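Local coordinates for replicase polyprotein 1a (Avian infectious bronchitis virus, PDB 3LD1) that is cleaved into the viral non-structural proteins, among them nsp2, whose role is not settled but presumably lies in the replication cycle, at residues Y22-P27 with K51-C56; D29-F34 with C208-T213; V4-K9 with V71-L76. The protein carries 3 engineered substitutions. All blocks are in the same frame, centred on the assembly; numbering follows the deposited sequence.

Contact 1 of 3, residues Y22-P27 with K51-C56; sequences YTSHNP and KFETVC
Backbone bonds and a serine side chain join Y22-S24 to E53-V55. V55 N gives its hydrogen to Y22 O at 2.9 Å in a bent bond (138° at the hydrogen). S24 N binds E53 O at 3.1 Å. The side chain of S24 adds a third bond. Its OG donates to E53 OE1 at 3.2 Å, on the anti side of the carboxylate and 16° out of its plane. S24 chi1 of 43° turns OG in toward E53, where it also lies close to the backbone oxygen E53 O.

T23 and T54 form a single beta bridge. The loop after helix 13-20 thus meets strand 50-54, an edge strand of the four-stranded mixed sheet, through one bridge and not a run of paired residues. Each threonine also makes an ST turn. T23 OG1 accepts from H25 N, and T54 OG1 accepts from C56 N at 2.7 Å.

Packing contacts flank the bridge. The T23 side chain lies across the end of the F52 ring, with T23 CB 3.9 Å from F52 CE1. Y22 CB lies 3.9 Å from T54 CB. The methyl V55 CG1 rests against the T23 carbonyl, 3.5 Å from T23 O. C56 SG makes a sulfur-aromatic contact at the edge of the Y22 ring, 5.5 Å from the ring centroid. The far end of this ring is held by Y22 OH bonding to G90 O.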
loop_
_atom_site.group_PDB
_atom_site.type_symbol
_atom_site.label_atom_id
_atom_site.label_comp_id
_atom_site.label_asym_id
_atom_site.label_seq_id
_atom_site.Cartn_x
_atom_site.Cartn_y
_atom_site.Cartn_z
ATOM N N TYR A 22 25.208 -3.894 -11.870
ATOM C CA TYR A 22 26.201 -2.927 -12.345
ATOM C C TYR A 22 25.563 -1.585 -12.579
ATOM O O TYR A 22 26.278 -0.622 -12.838
ATOM C CB TYR A 22 26.828 -3.380 -13.658
ATOM C CG TYR A 22 27.950 -4.341 -13.470
ATOM C CD1 TYR A 22 29.294 -3.937 -13.731
ATOM C CD2 TYR A 22 27.699 -5.686 -13.069
ATOM C CE1 TYR A 22 30.400 -4.877 -13.542
ATOM C CE2 TYR A 22 28.777 -6.606 -12.899
ATOM C CZ TYR A 22 30.120 -6.150 -13.127
ATOM O OH TYR A 22 31.145 -6.960 -12.959
ATOM N N THR A 23 24.225 -1.530 -12.497
ATOM C CA THR A 23 23.440 -0.347 -12.844
ATOM C C THR A 23 23.917 0.890 -12.070
ATOM O O THR A 23 24.433 0.772 -10.924
ATOM C CB THR A 23 21.943 -0.549 -12.568
ATOM O OG1 THR A 23 21.213 0.534 -13.164
ATOM C CG2 THR A 23 21.680 -0.590 -11.060
ATOM N N SER A 24 23.801 2.048 -12.730
ATOM C CA SER A 24 24.315 3.289 -12.159
ATOM C C SER A 24 23.091 3.974 -11.587
ATOM O O SER A 24 23.189 4.928 -10.793
ATOM C CB SER A 24 25.056 4.186 -13.223
ATOM O OG SER A 24 24.377 4.276 -14.482
ATOM N N HIS A 25 21.925 3.460 -11.971
ATOM C CA HIS A 25 20.712 4.118 -11.635
ATOM C C HIS A 25 20.646 4.340 -10.155
ATOM O O HIS A 25 21.036 3.455 -9.411
ATOM C CB HIS A 25 19.527 3.368 -12.113
ATOM C CG HIS A 25 18.305 4.212 -12.157
ATOM N ND1 HIS A 25 17.617 4.580 -11.016
ATOM C CD2 HIS A 25 17.681 4.815 -13.195
ATOM C CE1 HIS A 25 16.595 5.340 -11.356
ATOM N NE2 HIS A 25 16.607 5.489 -12.671
ATOM N N ASN A 26 20.252 5.554 -9.743
ATOM C CA ASN A 26 20.042 5.900 -8.319
ATOM C C ASN A 26 18.533 5.882 -7.995
ATOM O O ASN A 26 17.815 6.864 -8.266
ATOM C CB ASN A 26 20.721 7.248 -7.914
ATOM C CG ASN A 26 20.355 7.712 -6.462
ATOM O OD1 ASN A 26 19.433 7.186 -5.795
ATOM N ND2 ASN A 26 21.085 8.718 -5.979
ATOM N N PRO A 27 18.049 4.776 -7.403
ATOM C CA PRO A 27 16.565 4.536 -7.246
ATOM C C PRO A 27 15.883 5.414 -6.155
ATOM O O PRO A 27 16.316 5.451 -5.009
ATOM C CB PRO A 27 16.481 3.039 -6.867
ATOM C CG PRO A 27 17.798 2.800 -6.069
ATOM C CD PRO A 27 18.860 3.711 -6.780
ATOM N N LYS A 51 20.164 -0.220 -24.349
ATOM C CA LYS A 51 21.253 0.357 -23.619
ATOM C C LYS A 51 21.258 -0.026 -22.148
ATOM O O LYS A 51 20.210 -0.205 -21.565
ATOM C CB LYS A 51 21.098 1.863 -23.643
ATOM C CG LYS A 51 21.492 2.534 -24.983
ATOM C CD LYS A 51 21.311 4.098 -24.796
ATOM C CE LYS A 51 21.259 4.810 -26.149
ATOM N NZ LYS A 51 22.201 5.952 -25.988
ATOM N N PHE A 52 22.427 -0.044 -21.517
ATOM C CA PHE A 52 22.505 -0.286 -20.110
ATOM C C PHE A 52 23.530 0.664 -19.475
ATOM O O PHE A 52 24.726 0.463 -19.559
ATOM C CB PHE A 52 22.803 -1.772 -19.921
ATOM C CG PHE A 52 22.874 -2.241 -18.489
ATOM C CD1 PHE A 52 22.056 -1.686 -17.482
ATOM C CD2 PHE A 52 23.794 -3.273 -18.141
ATOM C CE1 PHE A 52 22.145 -2.157 -16.108
ATOM C CE2 PHE A 52 23.909 -3.729 -16.778
ATOM C CZ PHE A 52 23.073 -3.176 -15.769
ATOM N N GLU A 53 23.049 1.751 -18.905
ATOM C CA GLU A 53 23.863 2.599 -18.102
ATOM C C GLU A 53 24.506 1.896 -16.861
ATOM O O GLU A 53 23.849 1.730 -15.828
ATOM C CB GLU A 53 23.040 3.853 -17.705
ATOM C CG GLU A 53 23.478 5.061 -18.462
ATOM C CD GLU A 53 25.061 5.253 -18.386
ATOM O OE1 GLU A 53 25.661 5.302 -17.254
ATOM O OE2 GLU A 53 25.721 5.317 -19.470
ATOM N N THR A 54 25.785 1.525 -16.923
ATOM C CA THR A 54 26.415 0.954 -15.742
ATOM C C THR A 54 27.322 1.919 -14.970
ATOM O O THR A 54 27.432 3.072 -15.325
ATOM C CB THR A 54 27.235 -0.308 -16.086
ATOM O OG1 THR A 54 28.576 0.061 -16.457
ATOM C CG2 THR A 54 26.609 -1.087 -17.238
ATOM N N VAL A 55 27.988 1.415 -13.924
ATOM C CA VAL A 55 28.993 2.173 -13.124
ATOM C C VAL A 55 30.406 2.010 -13.737
ATOM O O VAL A 55 31.430 2.454 -13.152
ATOM C CB VAL A 55 29.066 1.756 -11.588
ATOM C CG1 VAL A 55 27.767 1.921 -10.898
ATOM C CG2 VAL A 55 29.548 0.330 -11.385
ATOM N N CYS A 56 30.433 1.300 -14.874
ATOM C CA CYS A 56 31.589 1.177 -15.744
ATOM C C CYS A 56 31.246 1.815 -17.071
ATOM O O CYS A 56 31.779 1.397 -18.080
ATOM C CB CYS A 56 31.854 -0.283 -16.032
ATOM S SG CYS A 56 32.380 -1.128 -14.582
#

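Contact 2 of 3, residues D29-F34 with C208-T213; sequences DYADAF and CAKSIT
D29 and K210 meet as a salt bridge, the lysine chain running roughly perpendicular to the aspartate. K210 NZ donates to D29 OD2 at 2.9 Å and uses the syn lone pair of that oxygen, the side that faces OD1. K210 leaves the loop alongside the contact, and the bend at chi2 (100°) turns its amino end to the carboxylate. Beyond the bend the chain is extended. K210 CE also passes close to D29 OD2, at 3.4 Å. On the way K210 CD runs past A31 CB at 4.3 Å.

A209 lies beside the first turn of helix 30-46. Its methyl points at the helix and meets backbone and side chain together. A209 CB is 3.4 Å from A31 N and 3.8 Å from A31 CB. Y30 offers A209 only the base of its side chain, with CB to CB at 4.0 Å. Its ring leads away, toward helix 194-207 and helix 140-162, and Y30 OH bonds to Q135 O.

The two oxygens of D29 divide the work. OD2 takes the lysine, while OD1 accepts from D32 N at 2.9 Å, nearly straight on. D29 chi1 is 46°, which folds the carboxylate back over the helix start. The lysine and the amino end of the helix would both be expected to stabilise its negative charge. This is an N-cap: D29 closes the start of helix 30-46 and, through K210, ties it to the loop that follows helix 194-207.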
loop_
_atom_site.group_PDB
_atom_site.type_symbol
_atom_site.label_atom_id
_atom_site.label_comp_id
_atom_site.label_asym_id
_atom_site.label_seq_id
_atom_site.Cartn_x
_atom_site.Cartn_y
_atom_site.Cartn_z
ATOM N N ASP A 29 12.927 5.178 -4.629
ATOM C CA ASP A 29 12.356 4.343 -3.523
ATOM C C ASP A 29 12.087 2.980 -4.136
ATOM O O ASP A 29 12.569 2.718 -5.247
ATOM C CB ASP A 29 11.019 4.916 -3.015
ATOM C CG ASP A 29 10.117 5.296 -4.161
ATOM O OD1 ASP A 29 9.936 4.424 -5.078
ATOM O OD2 ASP A 29 9.673 6.489 -4.201
ATOM N N TYR A 30 11.270 2.156 -3.470
ATOM C CA TYR A 30 10.996 0.801 -3.939
ATOM C C TYR A 30 10.167 0.802 -5.210
ATOM O O TYR A 30 10.341 -0.053 -6.095
ATOM C CB TYR A 30 10.298 -0.030 -2.866
ATOM C CG TYR A 30 10.245 -1.487 -3.232
ATOM C CD1 TYR A 30 9.185 -2.007 -3.960
ATOM C CD2 TYR A 30 11.305 -2.344 -2.930
ATOM C CE1 TYR A 30 9.143 -3.370 -4.345
ATOM C CE2 TYR A 30 11.283 -3.713 -3.331
ATOM C CZ TYR A 30 10.211 -4.202 -4.032
ATOM O OH TYR A 30 10.195 -5.511 -4.403
ATOM N N ALA A 31 9.279 1.784 -5.327
ATOM C CA ALA A 31 8.544 1.924 -6.562
ATOM C C ALA A 31 9.477 2.128 -7.747
ATOM O O ALA A 31 9.353 1.419 -8.763
ATOM C CB ALA A 31 7.483 2.981 -6.465
ATOM N N ASP A 32 10.421 3.049 -7.621
ATOM C CA ASP A 32 11.354 3.346 -8.727
ATOM C C ASP A 32 12.205 2.081 -8.997
ATOM O O ASP A 32 12.288 1.540 -10.104
ATOM C CB ASP A 32 12.218 4.583 -8.353
ATOM C CG ASP A 32 13.055 5.207 -9.571
ATOM O OD1 ASP A 32 12.667 5.174 -10.789
ATOM O OD2 ASP A 32 14.139 5.791 -9.282
ATOM N N ALA A 33 12.763 1.537 -7.935
ATOM C CA ALA A 33 13.619 0.392 -8.096
ATOM C C ALA A 33 12.843 -0.653 -8.833
ATOM O O ALA A 33 13.354 -1.240 -9.819
ATOM C CB ALA A 33 14.070 -0.116 -6.754
ATOM N N PHE A 34 11.607 -0.899 -8.398
ATOM C CA PHE A 34 10.872 -1.972 -9.011
ATOM C C PHE A 34 10.656 -1.622 -10.493
ATOM O O PHE A 34 10.782 -2.470 -11.384
ATOM C CB PHE A 34 9.518 -2.119 -8.282
ATOM C CG PHE A 34 8.518 -3.002 -8.979
ATOM C CD1 PHE A 34 8.488 -4.359 -8.721
ATOM C CD2 PHE A 34 7.603 -2.468 -9.871
ATOM C CE1 PHE A 34 7.552 -5.254 -9.339
ATOM C CE2 PHE A 34 6.626 -3.317 -10.493
ATOM C CZ PHE A 34 6.607 -4.742 -10.209
ATOM N N CYS A 208 2.845 0.561 -2.555
ATOM C CA CYS A 208 2.723 1.407 -1.457
ATOM C C CYS A 208 4.017 1.966 -0.964
ATOM O O CYS A 208 4.080 2.541 0.125
ATOM C CB CYS A 208 1.886 0.746 -0.409
ATOM S SG CYS A 208 2.599 -0.617 0.352
ATOM N N ALA A 209 5.047 1.855 -1.803
ATOM C CA ALA A 209 6.300 2.502 -1.495
ATOM C C ALA A 209 6.038 3.961 -1.127
ATOM O O ALA A 209 6.591 4.453 -0.118
ATOM C CB ALA A 209 7.220 2.453 -2.694
ATOM N N LYS A 210 5.186 4.626 -1.937
ATOM C CA LYS A 210 5.150 6.095 -2.025
ATOM C C LYS A 210 4.384 6.732 -0.846
ATOM O O LYS A 210 4.902 7.591 -0.164
ATOM C CB LYS A 210 4.520 6.541 -3.369
ATOM C CG LYS A 210 5.339 7.570 -4.171
ATOM C CD LYS A 210 6.132 6.888 -5.306
ATOM C CE LYS A 210 7.111 7.870 -6.029
ATOM N NZ LYS A 210 8.350 7.211 -6.668
ATOM N N SER A 211 3.141 6.315 -0.598
ATOM C CA SER A 211 2.333 6.885 0.507
ATOM C C SER A 211 1.412 5.802 0.964
ATOM O O SER A 211 1.179 4.819 0.238
ATOM C CB SER A 211 1.476 7.989 -0.063
ATOM O OG SER A 211 0.953 7.478 -1.294
ATOM N N ILE A 212 0.860 5.970 2.154
ATOM C CA ILE A 212 -0.247 5.112 2.602
ATOM C C ILE A 212 -1.415 6.044 2.899
ATOM O O ILE A 212 -1.255 6.952 3.720
ATOM C CB ILE A 212 0.198 4.181 3.812
ATOM C CG1 ILE A 212 0.536 2.766 3.333
ATOM C CG2 ILE A 212 -0.834 4.087 4.945
ATOM C CD1 ILE A 212 1.815 2.648 2.604
ATOM N N THR A 213 -2.545 5.845 2.197
ATOM C CA THR A 213 -3.762 6.673 2.333
ATOM C C THR A 213 -4.868 5.850 2.881
ATOM O O THR A 213 -5.355 4.936 2.185
ATOM C CB THR A 213 -4.331 7.122 0.959
ATOM O OG1 THR A 213 -3.258 7.320 0.076
ATOM C CG2 THR A 213 -5.143 8.443 1.062
#

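Contact 3 of 3, residues V4-K9 with V71-L76; sequences VILVSK and VPAKVL
L6 sets its CG anti to the carbonyl carbon (chi1 -50°), and its chain then extends (chi2 172°) to put CD1 against A73. The modelled separation of L6 CD1 and A73 CB, 3.3 Å, is short and doubtful. Across from it, V75 carries CG1 anti to its backbone N, and this methyl lies 3.6 Å from L6 O. V7 and L76 point to the other face of the sheet, where V7 CB and L76 CB meet at 3.8 Å.

The backbones run parallel, and the N-to-C directions of strands 4-8 and 74-76 differ by 27°. L6 bonds on both sides of V75. L6 N donates to K74 O at 2.9 Å, and L6 O accepts from L76 N at 3.0 Å. S8 N continues the ladder to L76 O at 2.9 Å. V75 CA adds a CA-H...O contact to L6 O.

Strand 74-76 is an outermost strand of the four-stranded mixed sheet, and strand 4-8 also pairs in parallel with strand 57-64. The face of I5, V7 and L76 packs on helices: V7 and L76 on helix 13-20, I5 and L76 on helix 82-89.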
loop_
_atom_site.group_PDB
_atom_site.type_symbol
_atom_site.label_atom_id
_atom_site.label_comp_id
_atom_site.label_asym_id
_atom_site.label_seq_id
_atom_site.Cartn_x
_atom_site.Cartn_y
_atom_site.Cartn_z
ATOM N N VAL A 4 28.160 -5.040 -28.712
ATOM C CA VAL A 4 26.843 -5.376 -28.212
ATOM C C VAL A 4 27.000 -6.707 -27.441
ATOM O O VAL A 4 27.342 -7.728 -28.036
ATOM C CB VAL A 4 25.805 -5.445 -29.369
ATOM C CG1 VAL A 4 24.400 -5.462 -28.816
ATOM C CG2 VAL A 4 25.988 -4.244 -30.317
ATOM N N ILE A 5 26.818 -6.674 -26.113
ATOM C CA ILE A 5 26.954 -7.884 -25.303
ATOM C C ILE A 5 25.706 -8.773 -25.480
ATOM O O ILE A 5 24.596 -8.376 -25.153
ATOM C CB ILE A 5 27.312 -7.561 -23.806
ATOM C CG1 ILE A 5 28.683 -6.858 -23.746
ATOM C CG2 ILE A 5 27.291 -8.846 -22.912
ATOM C CD1 ILE A 5 28.576 -5.370 -23.846
ATOM N N LEU A 6 25.909 -9.971 -26.012
ATOM C CA LEU A 6 24.800 -10.887 -26.172
ATOM C C LEU A 6 24.480 -11.696 -24.886
ATOM O O LEU A 6 25.277 -12.528 -24.471
ATOM C CB LEU A 6 25.019 -11.823 -27.372
ATOM C CG LEU A 6 25.425 -11.130 -28.708
ATOM C CD1 LEU A 6 25.783 -12.278 -29.684
ATOM C CD2 LEU A 6 24.345 -10.103 -29.290
ATOM N N VAL A 7 23.328 -11.458 -24.249
ATOM C CA VAL A 7 23.099 -12.160 -23.019
ATOM C C VAL A 7 21.922 -13.081 -23.100
ATOM O O VAL A 7 20.785 -12.668 -23.355
ATOM C CB VAL A 7 23.196 -11.301 -21.709
ATOM C CG1 VAL A 7 23.343 -9.813 -21.980
ATOM C CG2 VAL A 7 22.115 -11.618 -20.808
ATOM N N SER A 8 22.273 -14.352 -22.943
ATOM C CA SER A 8 21.366 -15.434 -22.933
ATOM C C SER A 8 20.110 -15.176 -22.083
ATOM O O SER A 8 20.174 -14.941 -20.875
ATOM C CB SER A 8 22.110 -16.611 -22.416
ATOM O OG SER A 8 21.538 -17.709 -22.996
ATOM N N LYS A 9 18.978 -15.194 -22.761
ATOM C CA LYS A 9 17.670 -14.943 -22.176
ATOM C C LYS A 9 17.378 -15.828 -20.970
ATOM O O LYS A 9 16.667 -15.379 -20.047
ATOM C CB LYS A 9 16.546 -15.098 -23.241
ATOM C CG LYS A 9 16.408 -13.911 -24.211
ATOM C CD LYS A 9 15.698 -14.256 -25.537
ATOM C CE LYS A 9 14.652 -13.207 -25.869
ATOM N NZ LYS A 9 14.627 -13.198 -27.278
ATOM N N VAL A 71 30.093 -14.418 -36.300
ATOM C CA VAL A 71 30.513 -12.983 -35.928
ATOM C C VAL A 71 30.974 -12.718 -34.446
ATOM O O VAL A 71 30.259 -12.028 -33.699
ATOM C CB VAL A 71 29.430 -11.832 -36.397
ATOM C CG1 VAL A 71 29.802 -10.369 -35.914
ATOM C CG2 VAL A 71 29.159 -11.845 -37.924
ATOM N N PRO A 72 32.209 -13.194 -34.059
ATOM C CA PRO A 72 32.506 -13.452 -32.633
ATOM C C PRO A 72 32.012 -12.323 -31.751
ATOM O O PRO A 72 32.388 -11.150 -31.917
ATOM C CB PRO A 72 34.044 -13.600 -32.597
ATOM C CG PRO A 72 34.368 -14.215 -33.938
ATOM C CD PRO A 72 33.408 -13.468 -34.901
ATOM N N ALA A 73 31.110 -12.661 -30.850
ATOM C CA ALA A 73 30.524 -11.631 -30.037
ATOM C C ALA A 73 31.076 -11.868 -28.641
ATOM O O ALA A 73 31.764 -12.863 -28.413
ATOM C CB ALA A 73 29.023 -11.738 -30.099
ATOM N N LYS A 74 30.830 -10.945 -27.727
ATOM C CA LYS A 74 30.953 -11.286 -26.317
ATOM C C LYS A 74 29.596 -11.762 -25.796
ATOM O O LYS A 74 28.591 -11.065 -25.926
ATOM C CB LYS A 74 31.475 -10.106 -25.529
ATOM C CG LYS A 74 32.762 -9.533 -26.103
ATOM C CD LYS A 74 33.344 -8.492 -25.183
ATOM C CE LYS A 74 34.790 -8.201 -25.505
ATOM N NZ LYS A 74 34.760 -6.973 -26.314
ATOM N N VAL A 75 29.589 -12.963 -25.230
ATOM C CA VAL A 75 28.376 -13.656 -24.767
ATOM C C VAL A 75 28.345 -14.017 -23.233
ATOM O O VAL A 75 29.238 -14.703 -22.741
ATOM C CB VAL A 75 28.138 -15.002 -25.559
ATOM C CG1 VAL A 75 26.875 -15.711 -25.061
ATOM C CG2 VAL A 75 28.076 -14.779 -27.047
ATOM N N LEU A 76 27.286 -13.600 -22.527
ATOM C CA LEU A 76 26.950 -14.070 -21.184
ATOM C C LEU A 76 25.958 -15.246 -21.277
ATOM O O LEU A 76 24.785 -15.074 -21.644
ATOM C CB LEU A 76 26.405 -12.896 -20.378
ATOM C CG LEU A 76 26.476 -13.094 -18.882
ATOM C CD1 LEU A 76 27.938 -13.129 -18.388
ATOM C CD2 LEU A 76 25.682 -12.003 -18.158
#

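How the contacts relate
None of the three contacts is wholly core. Contacts 1 and 3 are partly buried, and contact 2 lies on the surface. Contacts 1 and 3 reach the same mixed sheet at its two outermost strands, and helices 13-20 and 82-89 lie near that sheet. Contact 3 is regular parallel pairing with aliphatic packing. Contact 1 is a lone bridge to a loop, with serine and aromatic contacts added. Contact 2 is different: a charged pair and small methyls join a helix start to a loop distant in sequence. Contacts 1 and 2 touch where H25 and P27 pack on D32 and A33. Contact 3 stays about 17 Å from contact 2 at the nearest atoms.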